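Side-chain contacts in Sca-family protein (Rickettsia rickettsii, PDB 4LQ8), which is of incompletely defined function but, as the N-terminal head domain of rickettsial surface cell antigen 4, is probably involved in cell adhesion: residues 87-92 / 125-130; 80-85 / 113-118; 133-138 / 209-214. One frame throughout, in Å; residues are numbered along the deposited sequence.

Interaction 1 of 3, residues 87-92 / 125-130; sequences KDLAAL and REFIDK
Two leucines, Leu89 and Leu92, meet the ring of Phe127 at one corner, CE1. Leu89 brings its CD2 methyl to 3.7 Å from Phe127 CE1, obliquely to the ring; Leu92 places CD1 at the ring edge, near the ring plane, 4.0 Å from Phe127 CE1. Each leucine side chain crosses that of Phe127 at about a right angle. The CA–CB bond of Phe127 does not aim at 87-92, but with CG anti to its own carbonyl carbon (chi1 -66°) the ring swings across to the leucines. On one face of the ring, offset toward its rim, lies the carboxylate atom OE1 of the preceding Glu126.

Beside this apolar patch the contact is polar and bridged by a water. No direct hydrogen bond spans the two segments; instead, one water donates to Asp88 OD2 and to the backbone O of Phe127, at 2.7 Å from each of these oxygens. Asp88 OD2 also lies 3.9 Å from Lys130 O. Two acceptors could not pair with each other, but Lys134 NZ reaches both, in a salt bridge to Asp88 OD2 and a hydrogen bond to Lys130 O. The other carboxylate oxygen, Asp88 OD1, accepts from Gln84 NE2 one turn earlier, so both carboxylate oxygens are hydrogen-bonded.

Further out, Leu89 and Phe127 both touch Lys101 of helix 95-111, and Leu92 rests on Ala98. Arg95 NH1 donates to the backbone oxygens of both Leu89 and Leu92, which probably helps to hold the chain here. Segment 87-92 is thus joined to helix 125-132 by a small hydrophobic touch and a water bridge from Asp88; the ammonium of Lys134, salt-bridged to the same carboxylate, probably favours its ionised form.

Interaction 2 of 3, residues 80-85 / 113-118; sequences NLIEQI and KTLSTF
Ile82 points from helix 64-90 toward Leu115 and Phe118. From CB the chain runs into CG1, set anti to the carbonyl carbon (chi1 -69°), and CG1 comes to 3.5 Å from Leu115 CD1; the two aliphatic side chains reach toward each other tip to tip. The terminal bend (chi2 -60°) then turns CD1 over one face of the Phe118 ring, 3.6 Å from CE2 of that ring. Ile82 CD1 lies 4.1 Å from the Phe118 ring centroid, 29° off the ring normal, a CH-pi contact. One turn on, Ile85 approaches the same ring differently: its CD1 sits at the edge, near the ring plane, 3.8 Å from Phe118 CZ.

Leu115 is the N-cap residue of helix 116-120; Asp112 OD2 and Glu108 OE2 accept from the backbone N of Ser116 and Phe118 respectively at that helix start. Ile105 of helix 95-111 touches Ile82, Ile85 and Phe118. All four residues that meet here are buried and apolar, so the contact rests on dispersion and the exclusion of water, the CH-pi approach of Ile82 included.

Interaction 3 of 3, residues 133-138 / 209-214; sequences EKPELK and AKQDGT
Glu133, in the short link between helices 125-132 and 135-155, faces Gln211 at a hairpin turn with their CA atoms 8.6 Å apart. One hydrogen bond spans the gap: Gln211 NE2 donates to the backbone O of Glu133 over 3.0 Å, with an N-H...O angle of 149°. Glu133 O lies almost in the amide plane of Gln211, whereas the donor is tilted 30° from the carbonyl plane of Glu133 and meets the oxygen well to one side of the C=O direction. Gln211 gets this far because CG stands anti to its backbone N (chi1 -162°) and the chain stays extended beyond it. Its NE2 also lies 4.1 Å from Glu133 CB, while its OE1 comes no closer than 4.3 Å to Pro135 CG, a loose approach to the pyrrolidine ring. The carboxylate of Glu133 leads away from the turn.

The turn that carries Gln211 is held by its own hydrogen bonds. Asp212 OD1 accepts from Thr214 N at 3.1 Å, an Asx turn, and from Thr214 OG1 at 2.7 Å, both donors on the same face of the carboxylate plane. Glu296 OE1, from strand 292-297, accepts from Gln211 N.

Lys210 O receives Gly213 N, and Lys210 N donates to Thr214 O; Gly213 has positive phi. This is the classic beta hairpin with a type I turn and a G1 bulge, joining antiparallel strands 206-209 and 215-224, here with the exposed glutamine of its turn touching an interhelical link.

How the interactions relate
From the N terminus, helix 64-90 supplies the first segments of interactions 2 and 1 in turn. The chain then passes through helix 95-111 and returns at 113-118, closing interaction 2, and at 125-130, closing interaction 1. Their segments alternate, so the two loops cross, bringing helices 116-120 and 125-132 both against helix 64-90; Ile128 touches both Phe118 and Ile85 where they meet. Interaction 3 opens afterwards, in series, and closes only after 70 residues, about a third of them in strands, joining the helical part to the six-stranded antiparallel sheet. Lys134 and Leu137 of its first segment also pack against helix 64-90.

Interaction 1 of 3, residues 87-92 / 125-130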
loop_
_atom_site.group_PDB
_atom_site.type_symbol
_atom_site.label_atom_id
_atom_site.label_comp_id
_atom_site.label_asym_id
_atom_site.label_seq_id
_atom_site.Cartn_x
_atom_site.Cartn_y
_atom_site.Cartn_z
ATOM N N LYS A 87 3.790 -23.958 5.017
ATOM C CA LYS A 87 4.980 -24.705 4.585
ATOM C C LYS A 87 6.043 -24.652 5.690
ATOM O O LYS A 87 6.644 -25.676 5.991
ATOM C CB LYS A 87 5.561 -24.141 3.271
ATOM C CG LYS A 87 4.741 -24.487 2.030
ATOM C CD LYS A 87 5.380 -23.900 0.781
ATOM C CE LYS A 87 4.909 -22.500 0.479
ATOM N NZ LYS A 87 5.530 -21.984 -0.761
ATOM N N ASP A 88 6.279 -23.463 6.279
ATOM C CA ASP A 88 7.260 -23.279 7.350
ATOM C C ASP A 88 6.971 -24.171 8.563
ATOM O O ASP A 88 7.912 -24.679 9.169
ATOM C CB ASP A 88 7.335 -21.809 7.783
ATOM C CG ASP A 88 7.967 -20.850 6.783
ATOM O OD1 ASP A 88 8.434 -21.318 5.718
ATOM O OD2 ASP A 88 8.055 -19.641 7.096
ATOM N N LEU A 89 5.685 -24.399 8.874
ATOM C CA LEU A 89 5.230 -25.242 9.987
ATOM C C LEU A 89 5.718 -26.692 9.855
ATOM O O LEU A 89 5.947 -27.355 10.871
ATOM C CB LEU A 89 3.690 -25.206 10.146
ATOM C CG LEU A 89 3.046 -23.910 10.644
ATOM C CD1 LEU A 89 1.539 -24.071 10.711
ATOM C CD2 LEU A 89 3.610 -23.463 12.010
ATOM N N ALA A 90 5.928 -27.166 8.613
ATOM C CA ALA A 90 6.458 -28.516 8.347
ATOM C C ALA A 90 7.929 -28.635 8.780
ATOM O O ALA A 90 8.354 -29.713 9.173
ATOM C CB ALA A 90 6.315 -28.855 6.878
ATOM N N ALA A 91 8.678 -27.521 8.769
ATOM C CA ALA A 91 10.090 -27.465 9.177
ATOM C C ALA A 91 10.289 -27.202 10.684
ATOM O O ALA A 91 11.435 -27.069 11.135
ATOM C CB ALA A 91 10.818 -26.405 8.360
ATOM N N LEU A 92 9.191 -27.106 11.462
ATOM C CA LEU A 92 9.303 -26.905 12.902
ATOM C C LEU A 92 9.656 -28.245 13.545
ATOM O O LEU A 92 9.041 -29.262 13.217
ATOM C CB LEU A 92 7.976 -26.398 13.508
ATOM C CG LEU A 92 7.718 -24.894 13.609
ATOM C CD1 LEU A 92 6.516 -24.632 14.485
ATOM C CD2 LEU A 92 8.901 -24.141 14.174
ATOM N N ARG A 125 3.120 -13.092 15.159
ATOM C CA ARG A 125 4.138 -12.192 14.615
ATOM C C ARG A 125 5.417 -12.906 14.182
ATOM O O ARG A 125 5.901 -12.630 13.097
ATOM C CB ARG A 125 4.442 -11.035 15.594
ATOM C CG ARG A 125 5.254 -9.880 14.976
ATOM C CD ARG A 125 5.626 -8.797 15.995
ATOM N NE ARG A 125 4.629 -7.720 16.088
ATOM C CZ ARG A 125 3.597 -7.703 16.933
ATOM N NH1 ARG A 125 3.391 -8.717 17.762
ATOM N NH2 ARG A 125 2.759 -6.676 16.946
ATOM N N GLU A 126 5.965 -13.804 15.006
ATOM C CA GLU A 126 7.188 -14.532 14.645
ATOM C C GLU A 126 6.978 -15.445 13.430
ATOM O O GLU A 126 7.861 -15.517 12.579
ATOM C CB GLU A 126 7.787 -15.300 15.839
ATOM C CG GLU A 126 6.936 -16.454 16.371
ATOM C CD GLU A 126 7.608 -17.321 17.422
ATOM O OE1 GLU A 126 7.745 -18.543 17.183
ATOM O OE2 GLU A 126 7.988 -16.780 18.489
ATOM N N PHE A 127 5.801 -16.091 13.321
ATOM C CA PHE A 127 5.459 -16.946 12.172
ATOM C C PHE A 127 5.335 -16.089 10.917
ATOM O O PHE A 127 5.866 -16.462 9.864
ATOM C CB PHE A 127 4.162 -17.733 12.425
ATOM C CG PHE A 127 4.288 -18.755 13.532
ATOM C CD1 PHE A 127 4.840 -20.011 13.286
ATOM C CD2 PHE A 127 3.854 -18.465 14.820
ATOM C CE1 PHE A 127 4.979 -20.950 14.320
ATOM C CE2 PHE A 127 3.978 -19.406 15.846
ATOM C CZ PHE A 127 4.542 -20.642 15.589
ATOM N N ILE A 128 4.685 -14.911 11.047
ATOM C CA ILE A 128 4.470 -13.975 9.938
ATOM C C ILE A 128 5.831 -13.470 9.460
ATOM O O ILE A 128 6.129 -13.556 8.262
ATOM C CB ILE A 128 3.489 -12.822 10.350
ATOM C CG1 ILE A 128 2.033 -13.329 10.495
ATOM C CG2 ILE A 128 3.559 -11.629 9.380
ATOM C CD1 ILE A 128 1.101 -12.401 11.383
ATOM N N ASP A 129 6.668 -12.985 10.415
ATOM C CA ASP A 129 8.009 -12.446 10.146
ATOM C C ASP A 129 8.935 -13.437 9.502
ATOM O O ASP A 129 9.657 -13.051 8.590
ATOM C CB ASP A 129 8.652 -11.850 11.413
ATOM C CG ASP A 129 8.016 -10.548 11.865
ATOM O OD1 ASP A 129 7.192 -9.984 11.099
ATOM O OD2 ASP A 129 8.313 -10.108 12.991
ATOM N N LYS A 130 8.932 -14.704 9.963
ATOM C CA LYS A 130 9.786 -15.743 9.370
ATOM C C LYS A 130 9.348 -16.101 7.938
ATOM O O LYS A 130 10.197 -16.431 7.107
ATOM C CB LYS A 130 9.854 -16.999 10.254
ATOM C CG LYS A 130 10.790 -16.846 11.446
ATOM C CD LYS A 130 10.725 -18.074 12.361
ATOM C CE LYS A 130 11.647 -17.965 13.553
ATOM N NZ LYS A 130 11.690 -19.227 14.335
HETATM O O HOH W 1 6.594 -19.021 9.308
#

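Interaction 2 of 3, residues 80-85 / 113-118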
loop_
_atom_site.group_PDB
_atom_site.type_symbol
_atom_site.label_atom_id
_atom_site.label_comp_id
_atom_site.label_asym_id
_atom_site.label_seq_id
_atom_site.Cartn_x
_atom_site.Cartn_y
_atom_site.Cartn_z
ATOM N N ASN A 80 -0.923 -15.959 -0.099
ATOM C CA ASN A 80 0.431 -16.447 -0.345
ATOM C C ASN A 80 1.219 -16.507 0.957
ATOM O O ASN A 80 1.941 -17.468 1.159
ATOM C CB ASN A 80 1.155 -15.626 -1.384
ATOM C CG ASN A 80 0.577 -15.836 -2.740
ATOM O OD1 ASN A 80 0.746 -16.883 -3.342
ATOM N ND2 ASN A 80 -0.099 -14.834 -3.251
ATOM N N LEU A 81 1.032 -15.516 1.849
ATOM C CA LEU A 81 1.697 -15.480 3.161
ATOM C C LEU A 81 1.291 -16.684 4.030
ATOM O O LEU A 81 2.156 -17.339 4.597
ATOM C CB LEU A 81 1.391 -14.151 3.872
ATOM C CG LEU A 81 1.855 -13.974 5.322
ATOM C CD1 LEU A 81 3.366 -14.198 5.477
ATOM C CD2 LEU A 81 1.486 -12.566 5.807
ATOM N N ILE A 82 -0.010 -16.971 4.118
ATOM C CA ILE A 82 -0.514 -18.122 4.881
ATOM C C ILE A 82 0.049 -19.439 4.334
ATOM O O ILE A 82 0.474 -20.282 5.129
ATOM C CB ILE A 82 -2.071 -18.099 4.964
ATOM C CG1 ILE A 82 -2.563 -16.921 5.872
ATOM C CG2 ILE A 82 -2.655 -19.457 5.400
ATOM C CD1 ILE A 82 -2.102 -16.948 7.297
ATOM N N GLU A 83 0.096 -19.592 2.989
ATOM C CA GLU A 83 0.660 -20.770 2.333
ATOM C C GLU A 83 2.110 -20.963 2.777
ATOM O O GLU A 83 2.486 -22.083 3.116
ATOM C CB GLU A 83 0.592 -20.644 0.806
ATOM C CG GLU A 83 -0.750 -21.077 0.248
ATOM C CD GLU A 83 -1.105 -22.515 0.558
ATOM O OE1 GLU A 83 -0.238 -23.395 0.348
ATOM O OE2 GLU A 83 -2.203 -22.745 1.116
ATOM N N GLN A 84 2.900 -19.854 2.823
ATOM C CA GLN A 84 4.292 -19.891 3.258
ATOM C C GLN A 84 4.389 -20.290 4.733
ATOM O O GLN A 84 5.231 -21.119 5.062
ATOM C CB GLN A 84 5.031 -18.565 2.971
ATOM C CG GLN A 84 6.537 -18.635 3.302
ATOM C CD GLN A 84 7.295 -19.605 2.431
ATOM O OE1 GLN A 84 7.343 -19.460 1.212
ATOM N NE2 GLN A 84 7.899 -20.617 3.031
ATOM N N ILE A 85 3.511 -19.731 5.606
ATOM C CA ILE A 85 3.491 -20.077 7.031
ATOM C C ILE A 85 3.202 -21.584 7.166
ATOM O O ILE A 85 3.916 -22.270 7.901
ATOM C CB ILE A 85 2.486 -19.207 7.849
ATOM C CG1 ILE A 85 2.903 -17.711 7.842
ATOM C CG2 ILE A 85 2.355 -19.751 9.305
ATOM C CD1 ILE A 85 1.871 -16.697 8.423
ATOM N N LYS A 113 -12.148 -15.635 5.997
ATOM C CA LYS A 113 -11.091 -15.705 4.982
ATOM C C LYS A 113 -10.108 -14.507 5.054
ATOM O O LYS A 113 -8.961 -14.638 4.627
ATOM C CB LYS A 113 -11.683 -15.901 3.563
ATOM C CG LYS A 113 -12.224 -14.639 2.889
ATOM C CD LYS A 113 -12.607 -14.924 1.450
ATOM C CE LYS A 113 -12.827 -13.663 0.657
ATOM N NZ LYS A 113 -13.312 -13.957 -0.715
ATOM N N THR A 114 -10.547 -13.361 5.625
ATOM C CA THR A 114 -9.726 -12.151 5.796
ATOM C C THR A 114 -8.724 -12.324 6.959
ATOM O O THR A 114 -7.828 -11.498 7.112
ATOM C CB THR A 114 -10.605 -10.867 5.938
ATOM O OG1 THR A 114 -11.084 -10.750 7.282
ATOM C CG2 THR A 114 -11.773 -10.816 4.933
ATOM N N LEU A 115 -8.904 -13.385 7.791
ATOM C CA LEU A 115 -8.043 -13.753 8.935
ATOM C C LEU A 115 -7.719 -12.596 9.863
ATOM O O LEU A 115 -6.575 -12.414 10.285
ATOM C CB LEU A 115 -6.762 -14.442 8.437
ATOM C CG LEU A 115 -6.975 -15.848 7.843
ATOM C CD1 LEU A 115 -5.840 -16.220 6.942
ATOM C CD2 LEU A 115 -7.115 -16.891 8.930
ATOM N N SER A 116 -8.742 -11.801 10.171
ATOM C CA SER A 116 -8.620 -10.612 11.008
ATOM C C SER A 116 -8.031 -10.962 12.417
ATOM O O SER A 116 -7.082 -10.316 12.864
ATOM C CB SER A 116 -9.978 -9.919 11.111
ATOM O OG SER A 116 -9.884 -8.732 11.878
ATOM N N THR A 117 -8.533 -12.027 13.047
ATOM C CA THR A 117 -8.042 -12.474 14.361
ATOM C C THR A 117 -6.592 -12.984 14.255
ATOM O O THR A 117 -5.769 -12.592 15.067
ATOM C CB THR A 117 -9.020 -13.478 15.010
ATOM O OG1 THR A 117 -10.299 -12.850 15.080
ATOM C CG2 THR A 117 -8.583 -13.903 16.430
ATOM N N PHE A 118 -6.276 -13.801 13.230
ATOM C CA PHE A 118 -4.917 -14.286 13.017
ATOM C C PHE A 118 -3.910 -13.124 12.947
ATOM O O PHE A 118 -2.903 -13.147 13.655
ATOM C CB PHE A 118 -4.821 -15.117 11.724
ATOM C CG PHE A 118 -3.434 -15.684 11.493
ATOM C CD1 PHE A 118 -3.040 -16.877 12.099
ATOM C CD2 PHE A 118 -2.517 -15.014 10.695
ATOM C CE1 PHE A 118 -1.748 -17.395 11.897
ATOM C CE2 PHE A 118 -1.227 -15.527 10.504
ATOM C CZ PHE A 118 -0.858 -16.718 11.096
#

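Interaction 3 of 3, residues 133-138 / 209-214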
loop_
_atom_site.group_PDB
_atom_site.type_symbol
_atom_site.label_atom_id
_atom_site.label_comp_id
_atom_site.label_asym_id
_atom_site.label_seq_id
_atom_site.Cartn_x
_atom_site.Cartn_y
_atom_site.Cartn_z
ATOM N N GLU A 133 10.416 -13.224 5.264
ATOM C CA GLU A 133 11.829 -13.173 4.891
ATOM C C GLU A 133 12.194 -14.247 3.851
ATOM O O GLU A 133 13.351 -14.323 3.450
ATOM C CB GLU A 133 12.743 -13.226 6.143
ATOM C CG GLU A 133 12.751 -14.573 6.847
ATOM C CD GLU A 133 13.378 -14.647 8.226
ATOM O OE1 GLU A 133 13.359 -13.627 8.956
ATOM O OE2 GLU A 133 13.834 -15.753 8.601
ATOM N N LYS A 134 11.223 -15.071 3.401
ATOM C CA LYS A 134 11.509 -16.096 2.401
ATOM C C LYS A 134 11.487 -15.465 1.002
ATOM O O LYS A 134 10.461 -14.888 0.610
ATOM C CB LYS A 134 10.550 -17.309 2.479
ATOM C CG LYS A 134 10.453 -18.003 3.846
ATOM C CD LYS A 134 11.628 -18.934 4.129
ATOM C CE LYS A 134 11.428 -19.837 5.336
ATOM N NZ LYS A 134 10.846 -19.119 6.512
ATOM N N PRO A 135 12.623 -15.548 0.254
ATOM C CA PRO A 135 12.642 -15.014 -1.128
ATOM C C PRO A 135 11.599 -15.669 -2.039
ATOM O O PRO A 135 11.072 -14.985 -2.915
ATOM C CB PRO A 135 14.072 -15.302 -1.623
ATOM C CG PRO A 135 14.863 -15.652 -0.397
ATOM C CD PRO A 135 13.899 -16.223 0.594
ATOM N N GLU A 136 11.276 -16.963 -1.827
ATOM C CA GLU A 136 10.251 -17.649 -2.640
ATOM C C GLU A 136 8.867 -17.005 -2.466
ATOM O O GLU A 136 8.153 -16.860 -3.454
ATOM C CB GLU A 136 10.214 -19.185 -2.446
ATOM C CG GLU A 136 10.024 -19.662 -1.012
ATOM C CD GLU A 136 11.290 -19.938 -0.217
ATOM O OE1 GLU A 136 12.204 -19.077 -0.203
ATOM O OE2 GLU A 136 11.349 -21.014 0.424
ATOM N N LEU A 137 8.524 -16.557 -1.226
ATOM C CA LEU A 137 7.281 -15.843 -0.984
ATOM C C LEU A 137 7.358 -14.468 -1.646
ATOM O O LEU A 137 6.432 -14.109 -2.362
ATOM C CB LEU A 137 6.970 -15.701 0.527
ATOM C CG LEU A 137 5.778 -14.801 0.895
ATOM C CD1 LEU A 137 4.494 -15.239 0.175
ATOM C CD2 LEU A 137 5.578 -14.739 2.389
ATOM N N LYS A 138 8.465 -13.720 -1.425
ATOM C CA LYS A 138 8.662 -12.391 -1.984
ATOM C C LYS A 138 8.434 -12.375 -3.502
ATOM O O LYS A 138 7.719 -11.512 -4.000
ATOM C CB LYS A 138 10.054 -11.847 -1.618
ATOM C CG LYS A 138 10.251 -10.387 -1.993
ATOM C CD LYS A 138 9.356 -9.460 -1.161
ATOM C CE LYS A 138 9.754 -8.020 -1.328
ATOM N NZ LYS A 138 9.187 -7.472 -2.585
ATOM N N ALA A 209 19.920 -0.790 2.755
ATOM C CA ALA A 209 20.494 -2.035 2.255
ATOM C C ALA A 209 19.400 -2.939 1.738
ATOM O O ALA A 209 18.309 -2.979 2.314
ATOM C CB ALA A 209 21.286 -2.738 3.347
ATOM N N LYS A 210 19.685 -3.650 0.639
ATOM C CA LYS A 210 18.786 -4.675 0.093
ATOM C C LYS A 210 18.928 -5.896 1.029
ATOM O O LYS A 210 19.890 -5.958 1.811
ATOM C CB LYS A 210 19.206 -5.089 -1.324
ATOM C CG LYS A 210 19.078 -4.008 -2.373
ATOM C CD LYS A 210 19.385 -4.609 -3.723
ATOM C CE LYS A 210 19.498 -3.567 -4.793
ATOM N NZ LYS A 210 19.843 -4.172 -6.108
ATOM N N GLN A 211 17.994 -6.870 0.943
ATOM C CA GLN A 211 18.042 -8.074 1.784
ATOM C C GLN A 211 19.394 -8.814 1.679
ATOM O O GLN A 211 19.859 -9.350 2.678
ATOM C CB GLN A 211 16.843 -9.011 1.516
ATOM C CG GLN A 211 16.610 -10.029 2.646
ATOM C CD GLN A 211 15.936 -11.313 2.195
ATOM O OE1 GLN A 211 16.191 -11.859 1.107
ATOM N NE2 GLN A 211 15.091 -11.857 3.057
ATOM N N ASP A 212 20.050 -8.761 0.502
ATOM C CA ASP A 212 21.349 -9.377 0.245
ATOM C C ASP A 212 22.563 -8.528 0.726
ATOM O O ASP A 212 23.713 -8.900 0.452
ATOM C CB ASP A 212 21.484 -9.749 -1.251
ATOM C CG ASP A 212 21.772 -8.599 -2.200
ATOM O OD1 ASP A 212 21.620 -7.435 -1.789
ATOM O OD2 ASP A 212 22.147 -8.866 -3.357
ATOM N N GLY A 213 22.294 -7.392 1.386
ATOM C CA GLY A 213 23.336 -6.516 1.909
ATOM C C GLY A 213 23.816 -5.400 1.002
ATOM O O GLY A 213 24.506 -4.496 1.477
ATOM N N THR A 214 23.479 -5.446 -0.311
ATOM C CA THR A 214 23.842 -4.395 -1.288
ATOM C C THR A 214 23.330 -3.025 -0.805
ATOM O O THR A 214 22.159 -2.908 -0.459
ATOM C CB THR A 214 23.256 -4.704 -2.675
ATOM O OG1 THR A 214 23.582 -6.039 -3.047
ATOM C CG2 THR A 214 23.719 -3.719 -3.754
#